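Local coordinates for HRDC domain-containing protein (Bifidobacterium adolescentis ATCC 15703, PDB 3CYM) that is of unknown function but is probably a ribonuclease D-like 3'-5' exonuclease that binds nucleic acid, at residues L118-T121 / E122-A125; V373-I376 / A377-R381; K389-Y392 / L393-L396; T399-P402 / R403-D406; V424-S427 / V428-I432. All coordinates share one frame; numbering follows the deposited sequence. Where two conformers were deposited one is given.

How the contacts relate
Contact 1 (118-121 / 122-125) stands alone in the exonuclease part of the chain, where the side chain of Glu122 is about 9 Å from a bound sodium ion; Asp44, Glu46 and Asp172 make up the metal site. Contacts 2 to 5 belong to the HRDC-like C-terminal domain. Contact 2 comes nearest to contact 1, with centres about 20 Å apart and nearest atoms about 8 Å. Contacts 2, 3 and 5 meet through apolar side chains: Val373 touches both Leu393 (CG2 to CD1, 3.8 Å) and Val428 (CG2 to CG2, 3.7 Å). Contact 4 joins contacts 3 and 5 from the surface, by Arg405 NE to Leu396 O at 2.8 Å and by Pro402 on Ile432.

Contact 1 (L118-T121 / E122-A125); sequences LFDT and EIAA
Asp120 meets Glu122 and Ile123 as the N-cap of helix 121-127, at the point where edge strand 117-120 of the RNase H-like exonuclease sheet gives way to that helix. Its CB packs on Ile123 CB at 3.8 Å. CG lies anti to the backbone N (chi1 -165°), which brings the carboxylate to the backbone N-H groups of the first turn, and CG itself sits 3.6 Å from Ile123 CG1. The two side chains cross at about a right angle. OD1 accepts from Glu122 N at 3.0 Å, met on its anti side and 22° out of the carboxylate plane; a longer bond to the same oxygen from Ile123 N, 3.4 Å, is weak. OD1 also accepts from Asp100 N. The other oxygen, OD2, lies 3.4 Å from Ile123 CD1 and is satisfied by Ser101 OG, so both oxygens of this buried carboxylate have polar partners, which probably restricts its rotation.

The backbone of Asp120 takes part as well, its O receiving Ala124 N at 3.0 Å in the first full turn. Thr121, whose OG1 bonds His99 ND1, ties the same turn to the loop that follows strand 95-98. Helices 176-190 and 193-207 close over the junction, the latter bringing Phe200 against Phe119. Ala124 CB meets the Phe119 ring obliquely, 3.8 Å from CZ.

Contact 2 (V373-I376 / A377-R381); sequences VSQI and AEDTR
Thr380 and Ile376 meet through one carbonyl oxygen. Ile376 O accepts from Thr380 OG1 at 2.9 Å and from Thr380 N at 3.0 Å, and the two donors arrive from opposite faces of the carbonyl plane. The hydroxyl gets there because chi1 of 69° sets OG1 between the backbone N and the carbonyl carbon, turned back along the helix; OG1 is also hydrogen-bonded to Thr382 OG1.

The preceding residue, Gln375, reaches Asp379 on the exposed side. Its chain bends at chi2, bringing the amide over the next turn, and NE2 donates to Asp379 OD2 at 3.0 Å. Asp379 OD2 lies in the plane of the Gln375 amide, while NE2 comes in from above the carboxylate plane, 36° out of it, and the N-H angle of 135° is far from straight. A second bond from NE2 to OD1 is weak.

Both pairs have i to i+4 spacing in the last turns of helix 360-380, which closes in a Schellman motif, with positive phi at Arg381 and two bonds back into the last turn, one of them Arg381 N to Glu378 O at 3.1 Å. The Arg381 guanidinium folds back so that the same Glu378 O lies 3.2 Å above its plane, over the centre.

Further out, helix 418-433 packs on Ile376 through Leu423, Val424 and Ser427, while Val384 and Val387 of helix 384-387 lie against Ala377.

Contact 3 (K389-Y392 / L393-L396); sequences KPQY and LRNL
Gln391 and Arg394 meet side-on, with Asn395 OD1 accepting from the nitrogen of the same glutamine amide. Gln391 starts with CG anti to the backbone N and then bends at chi2, so the amide turns along the axis of helix 390-397 with its oxygen facing Arg394 and its nitrogen facing Asn395.

OE1 receives two donors from one guanidinium, NE and NH2, each at 2.7 Å. The oxygen lies at the guanidinium edge, in its plane, but the two nitrogens come from the same face of the amide: NH2 is tilted 23° from its plane, whereas NE stands above it. Amide and guanidinium planes are 59° apart. The bend of Arg394 at chi3 lays the guanidinium back over the first turn, with Pro390 C 3.9 Å above its centre and Gln391 N over the same face.

Gln391 NE2 donates to Asn395 OD1 at 3.1 Å, with the two amide planes 71° apart. Asn395 is shared further: its ND2 bonds Gln414 OE1 of helix 407-414 and its OD1 takes Ala348 N, while Gln391 NE2 also reaches Ala348 O. Tyr392 joins through its backbone, O accepting from Leu396 N at 3.0 Å, and Lys389 CB lies over one face of its ring.

Because OE1 is held by a cationic group while NE2 donates to two oxygens, the glutamine amide has one chemically sensible flip state, and the guanidinium would probably polarise its carbonyl and strengthen the N-H donors.

Contact 4 (T399-P402 / R403-D406); sequences TDEP and RKRD
Glu401 and Lys404 cross at a slant, their charged ends joined in a salt bridge. NZ is 3.1 Å from OE2 and comes from above the carboxylate plane, 49° out of it. The lysine chain bends at chi3 and chi4, which doubles it back toward the glutamate and leaves CE itself 3.4 Å from OE2. Lys404 was modelled in two conformers, so this bridge at the surface describes one of them and is doubtful as a permanent link.

Thr399 and Arg405 approach from opposite directions. With OG1 anti to the backbone N (chi1 174°), CG2 is left to lie over one face of the Arg405 guanidinium, 3.7 Å above the plane and offset toward the rim. The nitrogens of that guanidinium turn to the end of helix 390-397, NE to Leu396 O and, weakly, NH2 to Asn395 O, and the group also makes a cation-pi contact with Phe410.

Between these pairs Pro402 packs on Ile432 of helix 418-433, and its O lies 3.3 Å from Arg405 CG. A water donates to both Pro402 O and Arg405 O, bridging the turn. Lys404 N donates to Glu401 O at 3.3 Å, the i to i+3 spacing of a 3-10 turn. Upstream, Thr399 OG1 accepts from Glu401 N at 2.9 Å, so the loop linking helices 390-397 and 407-414 opens with an ST turn and passes into a short 3-10 segment.

Contact 5 (V424-S427 / V428-I432); sequences VAES and VSRAI
Glu426 OE1 approaches the Arg430 guanidinium obliquely, and the carboxylate and guanidinium planes are nearly perpendicular, 83° apart. A single oxygen makes the bridge: Glu426 OE1 lies 2.8 Å from Arg430 NH2, and as a hydrogen bond it is weak, because the N-H angle is only 123°. The two side chains run side by side and point the same way. Glu426 has CG anti to the backbone N and an extended chain; Arg430, extended from CG to NE, rises next to it, its CG resting 3.4 Å from Glu426 O.

The pair is an i to i+4 salt bridge on the exposed side of helix 418-433, the last helix of the HRDC-like C-terminal domain. The helix is kinked here, the N of Glu426 and of Ser427 lacking a bond to the turn before, but i to i+4 bonds follow, as in Ser429 N to Ala425 O at 2.8 Å.

On the buried side Val424 and Val428 touch through CG1 and CG2 at 3.6 Å. Val428 puts CG1 anti to its backbone N (chi1 165°), which leaves CG2 directed back at Val424. Val407 and Leu411 of helix 407-414 cover this valine pair together with Val373 and Ile376 of helix 360-380.

Contact 1 (L118-T121 / E122-A125)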
loop_
_atom_site.group_PDB
_atom_site.type_symbol
_atom_site.label_atom_id
_atom_site.label_comp_id
_atom_site.label_asym_id
_atom_site.label_seq_id
_atom_site.Cartn_x
_atom_site.Cartn_y
_atom_site.Cartn_z
ATOM N N LEU A 118 14.380 9.905 -5.789
ATOM C CA LEU A 118 13.795 9.315 -4.590
ATOM C C LEU A 118 14.846 8.830 -3.616
ATOM O O LEU A 118 15.863 8.273 -4.014
ATOM C CB LEU A 118 12.895 8.138 -4.977
ATOM C CG LEU A 118 12.073 7.411 -3.913
ATOM C CD1 LEU A 118 10.963 8.315 -3.395
ATOM C CD2 LEU A 118 11.505 6.148 -4.521
ATOM N N PHE A 119 14.600 9.068 -2.332
ATOM C CA PHE A 119 15.255 8.321 -1.276
ATOM C C PHE A 119 14.156 7.693 -0.442
ATOM O O PHE A 119 13.376 8.397 0.200
ATOM C CB PHE A 119 16.148 9.206 -0.407
ATOM C CG PHE A 119 16.995 8.435 0.563
ATOM C CD1 PHE A 119 18.292 8.089 0.239
ATOM C CD2 PHE A 119 16.494 8.043 1.806
ATOM C CE1 PHE A 119 19.079 7.351 1.128
ATOM C CE2 PHE A 119 17.275 7.315 2.698
ATOM C CZ PHE A 119 18.567 6.974 2.359
ATOM N N ASP A 120 14.092 6.367 -0.457
ATOM C CA ASP A 120 13.104 5.653 0.342
ATOM C C ASP A 120 13.729 5.225 1.677
ATOM O O ASP A 120 14.605 4.356 1.712
ATOM C CB ASP A 120 12.531 4.463 -0.445
ATOM C CG ASP A 120 11.247 3.897 0.153
ATOM O OD1 ASP A 120 11.051 3.911 1.389
ATOM O OD2 ASP A 120 10.430 3.388 -0.638
ATOM N N THR A 121 13.275 5.835 2.774
ATOM C CA THR A 121 13.845 5.540 4.094
ATOM C C THR A 121 13.463 4.146 4.598
ATOM O O THR A 121 14.140 3.605 5.459
ATOM C CB THR A 121 13.486 6.597 5.179
ATOM O OG1 THR A 121 12.068 6.786 5.226
ATOM C CG2 THR A 121 14.172 7.925 4.910
ATOM N N GLU A 122 12.379 3.571 4.075
ATOM C CA GLU A 122 12.030 2.215 4.447
ATOM C C GLU A 122 12.941 1.252 3.714
ATOM O O GLU A 122 13.515 0.373 4.334
ATOM C CB GLU A 122 10.554 1.876 4.193
ATOM C CG GLU A 122 10.224 0.411 4.524
ATOM C CD GLU A 122 8.768 0.154 4.867
ATOM O OE1 GLU A 122 8.126 -0.610 4.123
ATOM O OE2 GLU A 122 8.271 0.701 5.876
ATOM N N ILE A 123 13.090 1.442 2.406
ATOM C CA ILE A 123 13.965 0.589 1.600
ATOM C C ILE A 123 15.409 0.581 2.120
ATOM O O ILE A 123 16.012 -0.488 2.292
ATOM C CB ILE A 123 13.879 0.963 0.099
ATOM C CG1 ILE A 123 12.508 0.555 -0.460
ATOM C CG2 ILE A 123 15.014 0.329 -0.692
ATOM C CD1 ILE A 123 12.300 0.863 -1.931
ATOM N N ALA A 124 15.939 1.774 2.396
ATOM C CA ALA A 124 17.261 1.944 3.002
ATOM C C ALA A 124 17.408 1.246 4.359
ATOM O O ALA A 124 18.414 0.592 4.607
ATOM C CB ALA A 124 17.598 3.418 3.125
ATOM N N ALA A 125 16.401 1.357 5.221
ATOM C CA ALA A 125 16.438 0.683 6.531
ATOM C C ALA A 125 16.537 -0.840 6.429
ATOM O O ALA A 125 17.273 -1.459 7.191
ATOM C CB ALA A 125 15.236 1.081 7.374
#

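Contact 2 (V373-I376 / A377-R381)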
loop_
_atom_site.group_PDB
_atom_site.type_symbol
_atom_site.label_atom_id
_atom_site.label_comp_id
_atom_site.label_asym_id
_atom_site.label_seq_id
_atom_site.Cartn_x
_atom_site.Cartn_y
_atom_site.Cartn_z
ATOM N N VAL A 373 20.987 -18.470 -1.124
ATOM C CA VAL A 373 20.550 -17.087 -0.970
ATOM C C VAL A 373 20.607 -16.654 0.510
ATOM O O VAL A 373 21.023 -15.533 0.806
ATOM C CB VAL A 373 19.171 -16.861 -1.638
ATOM C CG1 VAL A 373 18.642 -15.470 -1.378
ATOM C CG2 VAL A 373 19.288 -17.085 -3.144
ATOM N N SER A 374 20.248 -17.560 1.425
ATOM C CA SER A 374 20.371 -17.312 2.876
ATOM C C SER A 374 21.814 -17.096 3.322
ATOM O O SER A 374 22.090 -16.251 4.176
ATOM C CB SER A 374 19.755 -18.448 3.701
ATOM O OG SER A 374 18.355 -18.521 3.503
ATOM N N GLN A 375 22.732 -17.860 2.739
ATOM C CA GLN A 375 24.145 -17.706 3.042
ATOM C C GLN A 375 24.647 -16.312 2.640
ATOM O O GLN A 375 25.397 -15.682 3.390
ATOM C CB GLN A 375 24.965 -18.818 2.387
ATOM C CG GLN A 375 26.403 -18.909 2.892
ATOM C CD GLN A 375 26.486 -19.028 4.403
ATOM O OE1 GLN A 375 26.064 -20.028 4.976
ATOM N NE2 GLN A 375 27.032 -18.002 5.056
ATOM N N ILE A 376 24.198 -15.824 1.482
ATOM C CA ILE A 376 24.570 -14.488 0.990
ATOM C C ILE A 376 23.971 -13.388 1.880
ATOM O O ILE A 376 24.631 -12.392 2.183
ATOM C CB ILE A 376 24.165 -14.297 -0.500
ATOM C CG1 ILE A 376 24.954 -15.274 -1.394
ATOM C CG2 ILE A 376 24.394 -12.856 -0.938
ATOM C CD1 ILE A 376 24.539 -15.326 -2.861
ATOM N N ALA A 377 22.729 -13.608 2.309
ATOM C CA ALA A 377 22.029 -12.752 3.252
ATOM C C ALA A 377 22.837 -12.535 4.531
ATOM O O ALA A 377 23.016 -11.400 4.950
ATOM C CB ALA A 377 20.680 -13.343 3.577
ATOM N N GLU A 378 23.320 -13.632 5.126
ATOM C CA GLU A 378 24.219 -13.602 6.281
ATOM C C GLU A 378 25.518 -12.850 6.029
ATOM O O GLU A 378 25.846 -11.926 6.764
ATOM C CB GLU A 378 24.580 -15.025 6.706
ATOM C CG GLU A 378 23.843 -15.538 7.909
ATOM C CD GLU A 378 24.614 -16.644 8.606
ATOM O OE1 GLU A 378 24.724 -16.593 9.850
ATOM O OE2 GLU A 378 25.123 -17.558 7.912
ATOM N N ASP A 379 26.244 -13.247 4.982
ATOM C CA ASP A 379 27.563 -12.689 4.675
ATOM C C ASP A 379 27.550 -11.199 4.332
ATOM O O ASP A 379 28.563 -10.519 4.488
ATOM C CB ASP A 379 28.228 -13.471 3.542
ATOM C CG ASP A 379 28.441 -14.945 3.882
ATOM O OD1 ASP A 379 28.631 -15.743 2.939
ATOM O OD2 ASP A 379 28.407 -15.311 5.079
ATOM N N THR A 380 26.406 -10.703 3.867
ATOM C CA THR A 380 26.233 -9.276 3.583
ATOM C C THR A 380 25.368 -8.548 4.624
ATOM O O THR A 380 25.230 -7.329 4.553
ATOM C CB THR A 380 25.633 -9.033 2.175
ATOM O OG1 THR A 380 24.269 -9.471 2.153
ATOM C CG2 THR A 380 26.440 -9.774 1.092
ATOM N N ARG A 381 24.807 -9.297 5.579
ATOM C CA ARG A 381 23.906 -8.762 6.616
ATOM C C ARG A 381 22.729 -7.961 6.029
ATOM O O ARG A 381 22.470 -6.813 6.401
ATOM C CB ARG A 381 24.685 -7.996 7.695
ATOM C CG ARG A 381 24.945 -8.822 8.944
ATOM C CD ARG A 381 26.339 -8.589 9.502
ATOM N NE ARG A 381 27.324 -9.465 8.864
ATOM C CZ ARG A 381 27.628 -10.697 9.276
ATOM N NH1 ARG A 381 28.541 -11.410 8.620
ATOM N NH2 ARG A 381 27.027 -11.221 10.340
#

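Contact 3 (K389-Y392 / L393-L396)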
loop_
_atom_site.group_PDB
_atom_site.type_symbol
_atom_site.label_atom_id
_atom_site.label_comp_id
_atom_site.label_asym_id
_atom_site.label_seq_id
_atom_site.Cartn_x
_atom_site.Cartn_y
_atom_site.Cartn_z
ATOM N N LYS A 389 13.740 -11.107 -4.219
ATOM C CA LYS A 389 12.351 -11.486 -3.938
ATOM C C LYS A 389 12.170 -12.996 -3.980
ATOM O O LYS A 389 12.427 -13.617 -5.012
ATOM C CB LYS A 389 11.376 -10.820 -4.909
ATOM C CG LYS A 389 9.914 -10.992 -4.506
ATOM C CD LYS A 389 8.982 -10.241 -5.432
ATOM C CE LYS A 389 7.536 -10.608 -5.170
ATOM N NZ LYS A 389 6.668 -10.127 -6.290
ATOM N N PRO A 390 11.726 -13.582 -2.849
ATOM C CA PRO A 390 11.541 -15.016 -2.680
ATOM C C PRO A 390 10.791 -15.693 -3.822
ATOM O O PRO A 390 11.150 -16.808 -4.194
ATOM C CB PRO A 390 10.751 -15.094 -1.382
ATOM C CG PRO A 390 11.307 -13.965 -0.590
ATOM C CD PRO A 390 11.391 -12.863 -1.604
ATOM N N GLN A 391 9.790 -15.012 -4.382
ATOM C CA GLN A 391 8.999 -15.550 -5.503
ATOM C C GLN A 391 9.811 -15.778 -6.790
ATOM O O GLN A 391 9.511 -16.701 -7.564
ATOM C CB GLN A 391 7.766 -14.671 -5.778
ATOM C CG GLN A 391 6.705 -15.286 -6.708
ATOM C CD GLN A 391 6.081 -16.578 -6.165
ATOM O OE1 GLN A 391 5.907 -16.743 -4.961
ATOM N NE2 GLN A 391 5.735 -17.486 -7.061
ATOM N N TYR A 392 10.838 -14.960 -7.013
ATOM C CA TYR A 392 11.664 -15.101 -8.218
ATOM C C TYR A 392 12.472 -16.410 -8.201
ATOM O O TYR A 392 12.644 -17.049 -9.243
ATOM C CB TYR A 392 12.570 -13.878 -8.436
ATOM C CG TYR A 392 11.853 -12.538 -8.591
ATOM C CD1 TYR A 392 10.508 -12.464 -8.986
ATOM C CD2 TYR A 392 12.533 -11.342 -8.371
ATOM C CE1 TYR A 392 9.862 -11.245 -9.123
ATOM C CE2 TYR A 392 11.890 -10.106 -8.515
ATOM C CZ TYR A 392 10.563 -10.071 -8.891
ATOM O OH TYR A 392 9.933 -8.863 -9.030
ATOM N N LEU A 393 12.920 -16.815 -7.011
ATOM C CA LEU A 393 13.623 -18.094 -6.804
ATOM C C LEU A 393 12.699 -19.294 -6.951
ATOM O O LEU A 393 13.116 -20.345 -7.436
ATOM C CB LEU A 393 14.279 -18.146 -5.421
ATOM C CG LEU A 393 15.135 -16.971 -4.955
ATOM C CD1 LEU A 393 15.478 -17.145 -3.482
ATOM C CD2 LEU A 393 16.381 -16.869 -5.779
ATOM N N ARG A 394 11.464 -19.141 -6.485
ATOM C CA ARG A 394 10.416 -20.142 -6.660
ATOM C C ARG A 394 10.051 -20.333 -8.140
ATOM O O ARG A 394 9.997 -21.465 -8.633
ATOM C CB ARG A 394 9.173 -19.762 -5.850
ATOM C CG ARG A 394 9.388 -19.748 -4.339
ATOM C CD ARG A 394 8.065 -19.787 -3.582
ATOM N NE ARG A 394 7.436 -18.472 -3.493
ATOM C CZ ARG A 394 7.605 -17.620 -2.486
ATOM N NH1 ARG A 394 8.392 -17.925 -1.465
ATOM N NH2 ARG A 394 6.989 -16.448 -2.507
ATOM N N ASN A 395 9.810 -19.225 -8.844
ATOM C CA ASN A 395 9.563 -19.256 -10.286
ATOM C C ASN A 395 10.697 -19.942 -11.070
ATOM O O ASN A 395 10.436 -20.766 -11.949
ATOM C CB ASN A 395 9.283 -17.839 -10.822
ATOM C CG ASN A 395 7.934 -17.281 -10.351
ATOM O OD1 ASN A 395 7.131 -17.986 -9.729
ATOM N ND2 ASN A 395 7.682 -16.006 -10.651
ATOM N N LEU A 396 11.942 -19.630 -10.704
ATOM C CA LEU A 396 13.152 -20.218 -11.307
ATOM C C LEU A 396 13.248 -21.739 -11.160
ATOM O O LEU A 396 13.658 -22.437 -12.085
ATOM C CB LEU A 396 14.401 -19.546 -10.717
ATOM C CG LEU A 396 15.820 -20.035 -11.040
ATOM C CD1 LEU A 396 16.299 -19.597 -12.424
ATOM C CD2 LEU A 396 16.762 -19.518 -9.973
#

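Contact 4 (T399-P402 / R403-D406)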
loop_
_atom_site.group_PDB
_atom_site.type_symbol
_atom_site.label_atom_id
_atom_site.label_comp_id
_atom_site.label_asym_id
_atom_site.label_seq_id
_atom_site.Cartn_x
_atom_site.Cartn_y
_atom_site.Cartn_z
ATOM N N THR A 399 10.295 -25.942 -12.467
ATOM C CA THR A 399 10.677 -26.570 -13.722
ATOM C C THR A 399 11.276 -27.957 -13.443
ATOM O O THR A 399 11.857 -28.205 -12.380
ATOM C CB THR A 399 11.691 -25.693 -14.527
ATOM O OG1 THR A 399 12.155 -26.408 -15.676
ATOM C CG2 THR A 399 12.891 -25.297 -13.670
ATOM N N ASP A 400 11.126 -28.861 -14.402
ATOM C CA ASP A 400 11.771 -30.166 -14.316
ATOM C C ASP A 400 13.127 -30.163 -15.035
ATOM O O ASP A 400 13.805 -31.195 -15.124
ATOM C CB ASP A 400 10.842 -31.252 -14.857
ATOM C CG ASP A 400 9.629 -31.471 -13.967
ATOM O OD1 ASP A 400 8.533 -31.716 -14.512
ATOM O OD2 ASP A 400 9.760 -31.385 -12.722
ATOM N N GLU A 401 13.515 -28.987 -15.527
ATOM C CA GLU A 401 14.796 -28.786 -16.194
ATOM C C GLU A 401 15.527 -27.555 -15.617
ATOM O O GLU A 401 15.772 -26.592 -16.356
ATOM C CB GLU A 401 14.574 -28.606 -17.704
ATOM C CG GLU A 401 14.027 -29.833 -18.438
ATOM C CD GLU A 401 13.254 -29.474 -19.704
ATOM O OE1 GLU A 401 12.405 -28.556 -19.663
ATOM O OE2 GLU A 401 13.488 -30.118 -20.746
ATOM N N PRO A 402 15.893 -27.582 -14.308
ATOM C CA PRO A 402 16.458 -26.353 -13.717
ATOM C C PRO A 402 17.878 -26.047 -14.178
ATOM O O PRO A 402 18.309 -24.899 -14.116
ATOM C CB PRO A 402 16.437 -26.638 -12.210
ATOM C CG PRO A 402 16.540 -28.111 -12.107
ATOM C CD PRO A 402 15.839 -28.681 -13.321
ATOM N N ARG A 403 18.589 -27.063 -14.658
ATOM C CA ARG A 403 19.956 -26.886 -15.123
ATOM C C ARG A 403 20.037 -26.201 -16.482
ATOM O O ARG A 403 21.120 -25.783 -16.889
ATOM C CB ARG A 403 20.696 -28.221 -15.132
ATOM C CG ARG A 403 21.146 -28.639 -13.761
ATOM C CD ARG A 403 21.506 -30.106 -13.696
ATOM N NE ARG A 403 21.904 -30.474 -12.336
ATOM C CZ ARG A 403 21.062 -30.883 -11.386
ATOM N NH1 ARG A 403 19.757 -30.992 -11.626
ATOM N NH2 ARG A 403 21.531 -31.185 -10.184
ATOM N N LYS A 404 18.897 -26.091 -17.168
ATOM C CA LYS A 404 18.812 -25.428 -18.469
ATOM C C LYS A 404 18.437 -23.949 -18.349
ATOM O O LYS A 404 18.278 -23.254 -19.364
ATOM C CB LYS A 404 17.818 -26.154 -19.385
ATOM C CG LYS A 404 18.358 -27.449 -19.985
ATOM C CD LYS A 404 17.734 -27.751 -21.344
ATOM C CE LYS A 404 16.422 -28.502 -21.217
ATOM N NZ LYS A 404 16.616 -29.964 -20.981
ATOM N N ARG A 405 18.290 -23.474 -17.112
ATOM C CA ARG A 405 17.992 -22.067 -16.847
ATOM C C ARG A 405 19.224 -21.207 -17.088
ATOM O O ARG A 405 20.337 -21.567 -16.684
ATOM C CB ARG A 405 17.545 -21.857 -15.398
ATOM C CG ARG A 405 16.226 -22.479 -15.007
ATOM C CD ARG A 405 15.061 -21.828 -15.709
ATOM N NE ARG A 405 13.912 -21.731 -14.812
ATOM C CZ ARG A 405 12.644 -21.679 -15.202
ATOM N NH1 ARG A 405 12.331 -21.720 -16.493
ATOM N NH2 ARG A 405 11.687 -21.578 -14.293
ATOM N N ASP A 406 19.029 -20.078 -17.759
ATOM C CA ASP A 406 20.018 -19.017 -17.714
ATOM C C ASP A 406 19.610 -18.222 -16.487
ATOM O O ASP A 406 18.711 -17.391 -16.562
ATOM C CB ASP A 406 19.980 -18.153 -18.983
ATOM C CG ASP A 406 21.111 -17.111 -19.042
ATOM O OD1 ASP A 406 21.439 -16.696 -20.175
ATOM O OD2 ASP A 406 21.662 -16.685 -17.991
HETATM O O HOH W 1 20.871 -23.101 -14.252
#

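Contact 5 (V424-S427 / V428-I432)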
loop_
_atom_site.group_PDB
_atom_site.type_symbol
_atom_site.label_atom_id
_atom_site.label_comp_id
_atom_site.label_asym_id
_atom_site.label_seq_id
_atom_site.Cartn_x
_atom_site.Cartn_y
_atom_site.Cartn_z
ATOM N N VAL A 424 23.869 -12.636 -6.685
ATOM C CA VAL A 424 23.197 -13.893 -6.383
ATOM C C VAL A 424 23.355 -14.975 -7.457
ATOM O O VAL A 424 23.573 -16.137 -7.122
ATOM C CB VAL A 424 21.699 -13.602 -5.979
ATOM C CG1 VAL A 424 20.682 -14.531 -6.629
ATOM C CG2 VAL A 424 21.549 -13.530 -4.463
ATOM N N ALA A 425 23.279 -14.583 -8.727
ATOM C CA ALA A 425 23.002 -15.519 -9.825
ATOM C C ALA A 425 23.978 -16.681 -9.996
ATOM O O ALA A 425 23.557 -17.805 -10.263
ATOM C CB ALA A 425 22.842 -14.768 -11.124
ATOM N N GLU A 426 25.270 -16.418 -9.814
ATOM C CA GLU A 426 26.291 -17.455 -9.990
ATOM C C GLU A 426 26.211 -18.509 -8.896
ATOM O O GLU A 426 26.281 -19.714 -9.182
ATOM C CB GLU A 426 27.705 -16.857 -10.047
ATOM C CG GLU A 426 28.746 -17.841 -10.575
ATOM C CD GLU A 426 30.164 -17.309 -10.553
ATOM O OE1 GLU A 426 31.105 -18.096 -10.765
ATOM O OE2 GLU A 426 30.347 -16.105 -10.318
ATOM N N SER A 427 26.059 -18.054 -7.653
ATOM C CA SER A 427 25.936 -18.967 -6.522
ATOM C C SER A 427 24.651 -19.782 -6.623
ATOM O O SER A 427 24.626 -20.937 -6.226
ATOM C CB SER A 427 26.004 -18.215 -5.193
ATOM O OG SER A 427 27.342 -17.877 -4.871
ATOM N N VAL A 428 23.593 -19.172 -7.158
ATOM C CA VAL A 428 22.317 -19.863 -7.352
ATOM C C VAL A 428 22.478 -20.923 -8.447
ATOM O O VAL A 428 22.082 -22.077 -8.261
ATOM C CB VAL A 428 21.170 -18.861 -7.649
ATOM C CG1 VAL A 428 19.944 -19.558 -8.214
ATOM C CG2 VAL A 428 20.785 -18.115 -6.373
ATOM N N SER A 429 23.103 -20.526 -9.558
ATOM C CA SER A 429 23.468 -21.429 -10.662
ATOM C C SER A 429 24.257 -22.654 -10.175
ATOM O O SER A 429 23.972 -23.781 -10.577
ATOM C CB SER A 429 24.289 -20.661 -11.701
ATOM O OG SER A 429 23.949 -21.043 -13.010
ATOM N N ARG A 430 25.226 -22.421 -9.290
ATOM C CA ARG A 430 26.001 -23.492 -8.663
ATOM C C ARG A 430 25.170 -24.398 -7.754
ATOM O O ARG A 430 25.385 -25.612 -7.730
ATOM C CB ARG A 430 27.173 -22.913 -7.878
ATOM C CG ARG A 430 28.281 -22.419 -8.754
ATOM C CD ARG A 430 29.358 -21.714 -7.952
ATOM N NE ARG A 430 30.318 -21.048 -8.831
ATOM C CZ ARG A 430 31.560 -20.721 -8.484
ATOM N NH1 ARG A 430 32.018 -20.994 -7.271
ATOM N NH2 ARG A 430 32.353 -20.119 -9.357
ATOM N N ALA A 431 24.240 -23.812 -7.002
ATOM C CA ALA A 431 23.345 -24.587 -6.137
ATOM C C ALA A 431 22.419 -25.497 -6.948
ATOM O O ALA A 431 22.237 -26.665 -6.602
ATOM C CB ALA A 431 22.542 -23.665 -5.223
ATOM N N ILE A 432 21.866 -24.960 -8.038
ATOM C CA ILE A 432 21.029 -25.714 -8.978
ATOM C C ILE A 432 21.769 -26.918 -9.560
ATOM O O ILE A 432 21.221 -28.026 -9.593
ATOM C CB ILE A 432 20.514 -24.806 -10.117
ATOM C CG1 ILE A 432 19.379 -23.920 -9.601
ATOM C CG2 ILE A 432 20.058 -25.627 -11.331
ATOM C CD1 ILE A 432 18.849 -22.874 -10.591
#